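Local coordinates for galactose mutarotase related enzyme (Lactobacillus casei, PDB 3Q1N), which probably binds carbohydrate and may act as an isomerase, as a member of the aldose 1-epimerase (galactose mutarotase) family, at residues 160-165 / 193-198; 170-175 / 184-189; 208-213 / 239-244. All coordinates share one frame; numbering follows the deposited sequence.

In the fold
All three contacts lie on the same side of the chain's centre, in the beta-sandwich characteristic of galactose mutarotase-like proteins. Interaction 1 pairs strands 160-164 and 195-197 at one margin of a large antiparallel sheet. Interaction 2, the strand pair 171-175 and 184-187, is formed by the chain running between those two strands. Interaction 3 comes later in sequence and joins strands 208-210 and 238-242 of another sheet. Its centre is about 9 Å from that of interaction 2 and about 11 Å from that of interaction 1. Leu161 meets Leu210 and Ile241, while Ile188 touches both Leu196 and Leu210, so one apolar layer connects the three pairs.

Interaction 1. Residues 160-165 / 193-198; sequences DLTVEP and GNRLPL
Leu161 and Leu196 face each other as a hydrogen-bonded pair of an antiparallel beta arrangement, in which strand 195-197 is the outermost strand of the large sheet of the mutarotase-like sandwich. Leu161 N gives its hydrogen to Leu196 O at 2.9 Å, and Leu196 N returns one to Leu161 O. Both leucines point to the buried face, where Leu161 also packs on Leu239 and Ile241 of strand 238-242.

The other face carries Asp160, Thr162 and Arg195, polar residues suited to a partly exposed surface. From CB, Arg195 sets CG anti to N (chi1 -169°); CG and CD pass Asp160 OD2 at 3.3 and 3.2 Å, and NE is farther off. A bend at chi3 (-70°) turns the guanidinium toward strand 160-164. Arg195 and Thr162 each have two conformers; in one of each, CZ and NH2 lie by Thr162 OG1, which sits over one guanidinium face, and NH1 apparently makes a weak, long salt bridge of 3.5 Å to Asp160 OD2 at the guanidinium edge.

Where the strand pairing runs out, Asn194 is apt because it can continue it: its backbone O accepts from Val163 N, while its side-chain ND2 donates to Val163 O at 2.9 Å.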
loop_
_atom_site.group_PDB
_atom_site.type_symbol
_atom_site.label_atom_id
_atom_site.label_comp_id
_atom_site.label_asym_id
_atom_site.label_seq_id
_atom_site.Cartn_x
_atom_site.Cartn_y
_atom_site.Cartn_z
ATOM N N ASP A 160 11.584 12.625 -7.424
ATOM C CA ASP A 160 12.253 12.147 -6.225
ATOM C C ASP A 160 11.193 11.894 -5.176
ATOM O O ASP A 160 10.080 12.416 -5.259
ATOM C CB ASP A 160 13.222 13.202 -5.612
ATOM C CG ASP A 160 14.437 13.561 -6.484
ATOM O OD1 ASP A 160 14.793 12.924 -7.494
ATOM O OD2 ASP A 160 15.031 14.606 -6.151
ATOM N N LEU A 161 11.526 11.033 -4.212
ATOM C CA LEU A 161 10.807 10.932 -2.974
ATOM C C LEU A 161 11.615 11.675 -1.941
ATOM O O LEU A 161 12.807 11.428 -1.788
ATOM C CB LEU A 161 10.659 9.472 -2.556
ATOM C CG LEU A 161 9.631 9.252 -1.464
ATOM C CD1 LEU A 161 8.256 9.406 -2.037
ATOM C CD2 LEU A 161 9.804 7.849 -0.826
ATOM N N THR A 162 10.975 12.608 -1.250
ATOM C CA THR A 162 11.609 13.333 -0.165
ATOM C C THR A 162 10.896 12.945 1.108
ATOM O O THR A 162 9.653 12.903 1.134
ATOM C CB THR A 162 11.564 14.860 -0.395
ATOM O OG1 THR A 162 12.147 15.158 -1.663
ATOM C CG2 THR A 162 12.336 15.606 0.672
ATOM N N VAL A 163 11.670 12.634 2.152
ATOM C CA VAL A 163 11.090 12.124 3.420
ATOM C C VAL A 163 11.504 12.934 4.628
ATOM O O VAL A 163 12.579 13.526 4.653
ATOM C CB VAL A 163 11.413 10.646 3.663
ATOM C CG1 VAL A 163 10.921 9.786 2.491
ATOM C CG2 VAL A 163 12.919 10.410 3.926
ATOM N N GLU A 164 10.630 12.964 5.626
ATOM C CA GLU A 164 10.978 13.555 6.910
ATOM C C GLU A 164 10.130 12.994 8.034
ATOM O O GLU A 164 8.994 12.577 7.789
ATOM C CB GLU A 164 10.838 15.080 6.852
ATOM C CG GLU A 164 9.441 15.621 6.732
ATOM C CD GLU A 164 8.630 15.666 8.053
ATOM O OE1 GLU A 164 9.219 15.695 9.153
ATOM O OE2 GLU A 164 7.385 15.699 7.970
ATOM N N PRO A 165 10.680 12.960 9.272
ATOM C CA PRO A 165 12.084 13.196 9.569
ATOM C C PRO A 165 12.885 11.973 9.217
ATOM O O PRO A 165 12.321 10.929 8.930
ATOM C CB PRO A 165 12.100 13.408 11.099
ATOM C CG PRO A 165 10.971 12.537 11.577
ATOM C CD PRO A 165 9.885 12.747 10.505
ATOM N N GLY A 193 20.857 11.992 1.451
ATOM C CA GLY A 193 20.198 12.490 2.637
ATOM C C GLY A 193 18.745 12.042 2.612
ATOM O O GLY A 193 18.454 10.850 2.450
ATOM N N ASN A 194 17.828 12.992 2.727
ATOM C CA ASN A 194 16.419 12.635 2.770
ATOM C C ASN A 194 15.727 12.605 1.404
ATOM O O ASN A 194 14.523 12.530 1.346
ATOM C CB ASN A 194 15.647 13.547 3.704
ATOM C CG ASN A 194 15.482 14.922 3.169
ATOM O OD1 ASN A 194 16.302 15.410 2.415
ATOM N ND2 ASN A 194 14.383 15.581 3.550
ATOM N N ARG A 195 16.506 12.579 0.341
ATOM C CA ARG A 195 15.984 12.637 -1.015
ATOM C C ARG A 195 16.428 11.378 -1.770
ATOM O O ARG A 195 17.641 11.022 -1.765
ATOM C CB ARG A 195 16.518 13.906 -1.680
ATOM C CG ARG A 195 15.883 14.271 -2.993
ATOM C CD ARG A 195 16.476 15.595 -3.490
ATOM N NE ARG A 195 16.033 16.703 -2.662
ATOM C CZ ARG A 195 14.937 17.414 -2.902
ATOM N NH1 ARG A 195 14.177 17.142 -3.964
ATOM N NH2 ARG A 195 14.610 18.400 -2.087
ATOM N N LEU A 196 15.468 10.689 -2.383
ATOM C CA LEU A 196 15.750 9.485 -3.183
ATOM C C LEU A 196 15.292 9.712 -4.622
ATOM O O LEU A 196 14.097 9.800 -4.879
ATOM C CB LEU A 196 15.050 8.271 -2.613
ATOM C CG LEU A 196 15.267 6.942 -3.333
ATOM C CD1 LEU A 196 16.763 6.547 -3.361
ATOM C CD2 LEU A 196 14.382 5.848 -2.706
ATOM N N PRO A 197 16.234 9.836 -5.569
ATOM C CA PRO A 197 15.821 9.946 -6.964
ATOM C C PRO A 197 15.148 8.655 -7.401
ATOM O O PRO A 197 15.630 7.559 -7.068
ATOM C CB PRO A 197 17.144 10.170 -7.706
ATOM C CG PRO A 197 18.105 10.725 -6.638
ATOM C CD PRO A 197 17.691 9.968 -5.410
ATOM N N LEU A 198 14.022 8.766 -8.100
ATOM C CA LEU A 198 13.235 7.603 -8.506
ATOM C C LEU A 198 13.446 7.359 -10.007
ATOM O O LEU A 198 12.916 8.083 -10.861
ATOM C CB LEU A 198 11.753 7.832 -8.175
ATOM C CG LEU A 198 11.473 8.110 -6.693
ATOM C CD1 LEU A 198 9.974 8.316 -6.457
ATOM C CD2 LEU A 198 11.992 6.976 -5.788
#

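Interaction 2. Residues 170-175 / 184-189; sequences LQRFGI and DVEDIP. With EDO (1,2-ethanediol), chain Q.
Asp184 O accepts a hydrogen bond from Gly174 N at 2.8 Å, and a water joins the same oxygen to Gly174 O. Glycine probably suits this place because, in one of two Asp184 conformers, OD2 lies 3.2 Å from Gly174 CA, in space a side chain would need. Val185 spans two neighbours: CG1 meets Gln171 CB, and CG2 lies 3.6 Å from Phe173 CD1. Glu186 forms the antiparallel hydrogen-bonded pair with Arg172. Their aliphatic parts run alongside, CG to CG, whereas Arg172 NH2 is bound by Leu207 O.

Asp187 OD1 lies 2.5 Å from Gln171 NE2, suspiciously short and so doubtful in detail, as it belongs to one of two Gln171 conformers. In that conformer the bend at chi2 (-76°) lets NE2 also donate to Leu170 O, from above the carbonyl plane. Ile188 CG1 packs on Arg172 CB at 3.9 Å; a water on Ile188 N and Leu170 O also meets O2 of an ethanediol, probably from the crystallisation liquor. Pro189 CD approaches the guanidinium edge of Arg172.

In this two-stranded antiparallel pair, strand 171-175 runs beside 208-210, with backbone hydrogen bonds Phe173 to Ile209 and Gln171 to Ala211, while Ile188 reaches Leu196 of strand 195-197 and Leu202 of helix 200-203.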
loop_
_atom_site.group_PDB
_atom_site.type_symbol
_atom_site.label_atom_id
_atom_site.label_comp_id
_atom_site.label_asym_id
_atom_site.label_seq_id
_atom_site.Cartn_x
_atom_site.Cartn_y
_atom_site.Cartn_z
ATOM N N LEU A 170 18.904 6.599 4.712
ATOM C CA LEU A 170 17.815 5.813 4.126
ATOM C C LEU A 170 18.280 4.386 3.872
ATOM O O LEU A 170 19.359 4.205 3.312
ATOM C CB LEU A 170 17.406 6.403 2.776
ATOM C CG LEU A 170 16.292 7.443 2.732
ATOM C CD1 LEU A 170 16.211 8.039 1.286
ATOM C CD2 LEU A 170 14.955 6.875 3.204
ATOM N N GLN A 171 17.462 3.404 4.276
ATOM C CA GLN A 171 17.778 1.992 4.071
ATOM C C GLN A 171 16.572 1.282 3.458
ATOM O O GLN A 171 15.414 1.719 3.648
ATOM C CB GLN A 171 18.195 1.335 5.407
ATOM C CG GLN A 171 19.505 1.898 6.027
ATOM C CD GLN A 171 20.759 1.409 5.322
ATOM O OE1 GLN A 171 21.184 0.260 5.508
ATOM N NE2 GLN A 171 21.371 2.278 4.510
ATOM N N ARG A 172 16.851 0.219 2.693
ATOM C CA ARG A 172 15.805 -0.637 2.157
ATOM C C ARG A 172 16.013 -2.079 2.590
ATOM O O ARG A 172 17.149 -2.504 2.884
ATOM C CB ARG A 172 15.786 -0.608 0.635
ATOM C CG ARG A 172 16.955 -1.305 0.027
ATOM C CD ARG A 172 17.032 -1.139 -1.419
ATOM N NE ARG A 172 16.005 -1.891 -2.133
ATOM C CZ ARG A 172 16.059 -2.121 -3.444
ATOM N NH1 ARG A 172 17.104 -1.691 -4.154
ATOM N NH2 ARG A 172 15.090 -2.798 -4.051
ATOM N N PHE A 173 14.926 -2.820 2.632
ATOM C CA PHE A 173 15.001 -4.259 2.821
ATOM C C PHE A 173 15.585 -4.912 1.575
ATOM O O PHE A 173 15.129 -4.675 0.467
ATOM C CB PHE A 173 13.644 -4.856 3.129
ATOM C CG PHE A 173 13.164 -4.541 4.486
ATOM C CD1 PHE A 173 13.595 -5.326 5.565
ATOM C CD2 PHE A 173 12.381 -3.457 4.743
ATOM C CE1 PHE A 173 13.178 -5.064 6.852
ATOM C CE2 PHE A 173 11.998 -3.157 6.035
ATOM C CZ PHE A 173 12.389 -3.971 7.086
ATOM N N GLY A 174 16.611 -5.713 1.741
ATOM C CA GLY A 174 17.145 -6.437 0.611
ATOM C C GLY A 174 16.129 -7.389 -0.020
ATOM O O GLY A 174 15.344 -8.022 0.666
ATOM N N ILE A 175 16.167 -7.458 -1.352
ATOM C CA ILE A 175 15.246 -8.289 -2.149
ATOM C C ILE A 175 15.980 -9.468 -2.809
ATOM O O ILE A 175 17.091 -9.319 -3.335
ATOM C CB ILE A 175 14.587 -7.451 -3.260
ATOM C CG1 ILE A 175 13.859 -6.252 -2.639
ATOM C CG2 ILE A 175 13.649 -8.330 -4.115
ATOM C CD1 ILE A 175 12.824 -6.569 -1.580
ATOM N N ASP A 184 18.169 -8.945 4.590
ATOM C CA ASP A 184 19.006 -7.834 5.023
ATOM C C ASP A 184 18.307 -6.492 4.884
ATOM O O ASP A 184 17.200 -6.384 4.374
ATOM C CB ASP A 184 20.385 -7.860 4.358
ATOM C CG ASP A 184 20.390 -7.278 2.967
ATOM O OD1 ASP A 184 21.240 -7.705 2.158
ATOM O OD2 ASP A 184 19.586 -6.370 2.676
ATOM N N VAL A 185 18.962 -5.496 5.460
ATOM C CA VAL A 185 18.593 -4.112 5.337
ATOM C C VAL A 185 19.893 -3.451 4.888
ATOM O O VAL A 185 20.970 -3.764 5.428
ATOM C CB VAL A 185 18.071 -3.551 6.659
ATOM C CG1 VAL A 185 17.889 -2.036 6.540
ATOM C CG2 VAL A 185 16.724 -4.212 7.031
ATOM N N GLU A 186 19.806 -2.595 3.866
ATOM C CA GLU A 186 20.980 -2.131 3.120
ATOM C C GLU A 186 20.802 -0.710 2.586
ATOM O O GLU A 186 19.709 -0.153 2.581
ATOM C CB GLU A 186 21.277 -3.071 1.934
ATOM C CG GLU A 186 20.096 -3.228 0.959
ATOM C CD GLU A 186 20.288 -4.288 -0.145
ATOM O OE1 GLU A 186 20.869 -5.348 0.143
ATOM O OE2 GLU A 186 19.760 -4.079 -1.281
ATOM N N ASP A 187 21.901 -0.170 2.063
ATOM C CA ASP A 187 21.879 1.159 1.432
ATOM C C ASP A 187 21.123 1.130 0.130
ATOM O O ASP A 187 20.964 0.053 -0.497
ATOM C CB ASP A 187 23.299 1.613 1.119
ATOM C CG ASP A 187 24.154 1.834 2.362
ATOM O OD1 ASP A 187 23.639 2.000 3.480
ATOM O OD2 ASP A 187 25.389 1.896 2.172
ATOM N N ILE A 188 20.633 2.312 -0.284
ATOM C CA ILE A 188 19.802 2.432 -1.492
ATOM C C ILE A 188 20.557 3.127 -2.627
ATOM O O ILE A 188 21.106 4.207 -2.397
ATOM C CB ILE A 188 18.554 3.259 -1.218
ATOM C CG1 ILE A 188 17.794 2.675 -0.026
ATOM C CG2 ILE A 188 17.678 3.275 -2.477
ATOM C CD1 ILE A 188 16.394 3.279 0.229
ATOM N N PRO A 189 20.596 2.511 -3.838
ATOM C CA PRO A 189 21.297 3.162 -4.955
ATOM C C PRO A 189 20.779 4.581 -5.178
ATOM O O PRO A 189 19.578 4.782 -5.410
ATOM C CB PRO A 189 20.990 2.254 -6.155
ATOM C CG PRO A 189 20.772 0.855 -5.542
ATOM C CD PRO A 189 20.200 1.107 -4.157
HETATM C C1 EDO Q . 24.205 4.879 -2.692
HETATM O O1 EDO Q . 23.755 6.174 -3.122
HETATM C C2 EDO Q . 24.094 4.757 -1.178
HETATM O O2 EDO Q . 22.719 4.612 -0.807
HETATM O O HOH W 1 21.094 4.692 1.301
HETATM O O HOH W 2 15.101 -8.097 3.474
HETATM O O HOH W 3 18.017 -5.596 -2.840
#

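Interaction 3. Residues 208-213 / 239-244; sequences VILANS and LTIWSP
Leu210 and Ile241 meet obliquely at the apolar centre of this contact, an antiparallel pairing of strands 208-210 and 238-242 within the core of the mutarotase-like beta-sandwich. Ile241 CD1 lies 3.8 Å from Leu210 CG and is also close to both leucine methyls, though its nearest partner is Val208 O at 3.5 Å. CG1 of Ile241 is anti to its carbonyl carbon (chi1 -51°), but chi2 (92°) is far from staggered in this one of two conformers, so the placing of CD1 is tentative. Leu239 CD2 adds a looser contact with Leu210 CD1, at 4.4 Å. Long and branched aliphatic residues are apt here, because this face is buried, with Val208 and Ile241 both touching Leu203 of helix 200-203.

Three backbone hydrogen bonds join the strands. Val208 N donates to Ile241 O at 2.9 Å in an almost straight bond (178°), and Ile241 N donates back to Val208 O. Leu210 N binds Leu239 O at 2.8 Å. Beyond this strand pair, Thr240 hydrogen-bonds through its backbone to Glu255 of strand 251-258.

Ile209 and Thr240 point together to the opposite face as a non-hydrogen-bonded pair. The CB-branched threonine fills that face beside Ile209, and a bound ethanediol lies about 4 Å from its side chain. The hydroxyl is buried with no hydrogen-bond partner in the model: Thr240 OG1 is 3.4 Å from Ile209 CG2 and equally near CG1.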
loop_
_atom_site.group_PDB
_atom_site.type_symbol
_atom_site.label_atom_id
_atom_site.label_comp_id
_atom_site.label_asym_id
_atom_site.label_seq_id
_atom_site.Cartn_x
_atom_site.Cartn_y
_atom_site.Cartn_z
ATOM N N VAL A 208 11.258 -1.267 -3.786
ATOM C CA VAL A 208 12.160 -0.644 -2.823
ATOM C C VAL A 208 11.390 -0.369 -1.526
ATOM O O VAL A 208 10.559 0.533 -1.444
ATOM C CB VAL A 208 12.743 0.685 -3.391
ATOM C CG1 VAL A 208 13.675 1.387 -2.347
ATOM C CG2 VAL A 208 13.536 0.403 -4.706
ATOM N N ILE A 209 11.627 -1.198 -0.526
ATOM C CA ILE A 209 10.914 -1.098 0.754
ATOM C C ILE A 209 11.745 -0.315 1.767
ATOM O O ILE A 209 12.703 -0.845 2.306
ATOM C CB ILE A 209 10.593 -2.488 1.353
ATOM C CG1 ILE A 209 9.970 -3.406 0.318
ATOM C CG2 ILE A 209 9.677 -2.308 2.577
ATOM C CD1 ILE A 209 9.851 -4.890 0.795
ATOM N N LEU A 210 11.395 0.938 2.014
ATOM C CA LEU A 210 12.136 1.762 2.975
ATOM C C LEU A 210 11.919 1.268 4.394
ATOM O O LEU A 210 10.771 1.068 4.849
ATOM C CB LEU A 210 11.703 3.243 2.900
ATOM C CG LEU A 210 11.832 3.900 1.530
ATOM C CD1 LEU A 210 11.385 5.369 1.646
ATOM C CD2 LEU A 210 13.245 3.846 0.997
ATOM N N ALA A 211 13.030 1.078 5.089
ATOM C CA ALA A 211 13.057 0.506 6.422
ATOM C C ALA A 211 12.967 1.542 7.533
ATOM O O ALA A 211 12.806 1.158 8.703
ATOM C CB ALA A 211 14.318 -0.320 6.593
ATOM N N ASN A 212 13.058 2.834 7.194
ATOM C CA ASN A 212 13.150 3.893 8.203
ATOM C C ASN A 212 11.774 4.252 8.759
ATOM O O ASN A 212 11.052 5.077 8.200
ATOM C CB ASN A 212 13.882 5.134 7.638
ATOM C CG ASN A 212 15.206 4.802 7.004
ATOM O OD1 ASN A 212 15.243 4.235 5.933
ATOM N ND2 ASN A 212 16.311 5.239 7.620
ATOM N N SER A 213 11.404 3.641 9.894
ATOM C CA SER A 213 10.027 3.758 10.391
ATOM C C SER A 213 9.659 5.099 10.977
ATOM O O SER A 213 8.474 5.383 11.186
ATOM C CB SER A 213 9.739 2.657 11.409
ATOM O OG SER A 213 9.952 1.403 10.817
ATOM N N LEU A 239 7.481 1.768 3.817
ATOM C CA LEU A 239 6.981 2.519 2.677
ATOM C C LEU A 239 7.662 2.003 1.445
ATOM O O LEU A 239 8.900 2.047 1.374
ATOM C CB LEU A 239 7.255 4.026 2.834
ATOM C CG LEU A 239 6.578 4.921 1.780
ATOM C CD1 LEU A 239 5.045 4.850 1.870
ATOM C CD2 LEU A 239 7.074 6.398 1.935
ATOM N N THR A 240 6.888 1.553 0.465
ATOM C CA THR A 240 7.460 0.866 -0.683
ATOM C C THR A 240 7.249 1.634 -1.984
ATOM O O THR A 240 6.162 2.130 -2.248
ATOM C CB THR A 240 6.888 -0.542 -0.797
ATOM O OG1 THR A 240 7.275 -1.277 0.373
ATOM C CG2 THR A 240 7.400 -1.272 -2.028
ATOM N N ILE A 241 8.314 1.732 -2.780
ATOM C CA ILE A 241 8.247 2.354 -4.094
ATOM C C ILE A 241 8.358 1.252 -5.145
ATOM O O ILE A 241 9.209 0.356 -5.029
ATOM C CB ILE A 241 9.373 3.383 -4.292
ATOM C CG1 ILE A 241 9.419 4.376 -3.117
ATOM C CG2 ILE A 241 9.191 4.144 -5.622
ATOM C CD1 ILE A 241 10.379 3.964 -1.967
ATOM N N TRP A 242 7.496 1.312 -6.153
ATOM C CA TRP A 242 7.414 0.274 -7.216
ATOM C C TRP A 242 6.929 0.856 -8.533
ATOM O O TRP A 242 6.070 1.713 -8.558
ATOM C CB TRP A 242 6.475 -0.877 -6.793
ATOM C CG TRP A 242 6.232 -1.846 -7.886
ATOM C CD1 TRP A 242 7.102 -2.790 -8.380
ATOM C CD2 TRP A 242 5.063 -1.931 -8.686
ATOM N NE1 TRP A 242 6.525 -3.463 -9.424
ATOM C CE2 TRP A 242 5.268 -2.965 -9.622
ATOM C CE3 TRP A 242 3.835 -1.248 -8.684
ATOM C CZ2 TRP A 242 4.298 -3.321 -10.565
ATOM C CZ3 TRP A 242 2.875 -1.614 -9.583
ATOM C CH2 TRP A 242 3.116 -2.647 -10.530
ATOM N N SER A 243 7.542 0.421 -9.628
ATOM C CA SER A 243 7.008 0.634 -10.968
ATOM C C SER A 243 7.384 -0.574 -11.804
ATOM O O SER A 243 8.454 -1.137 -11.603
ATOM C CB SER A 243 7.599 1.881 -11.597
ATOM O OG SER A 243 6.855 2.230 -12.735
ATOM N N PRO A 244 6.493 -1.006 -12.692
ATOM C CA PRO A 244 6.755 -2.226 -13.457
ATOM C C PRO A 244 8.181 -2.295 -14.021
ATOM O O PRO A 244 8.650 -1.380 -14.734
ATOM C CB PRO A 244 5.742 -2.139 -14.592
ATOM C CG PRO A 244 4.544 -1.452 -13.949
ATOM C CD PRO A 244 5.159 -0.443 -12.986
#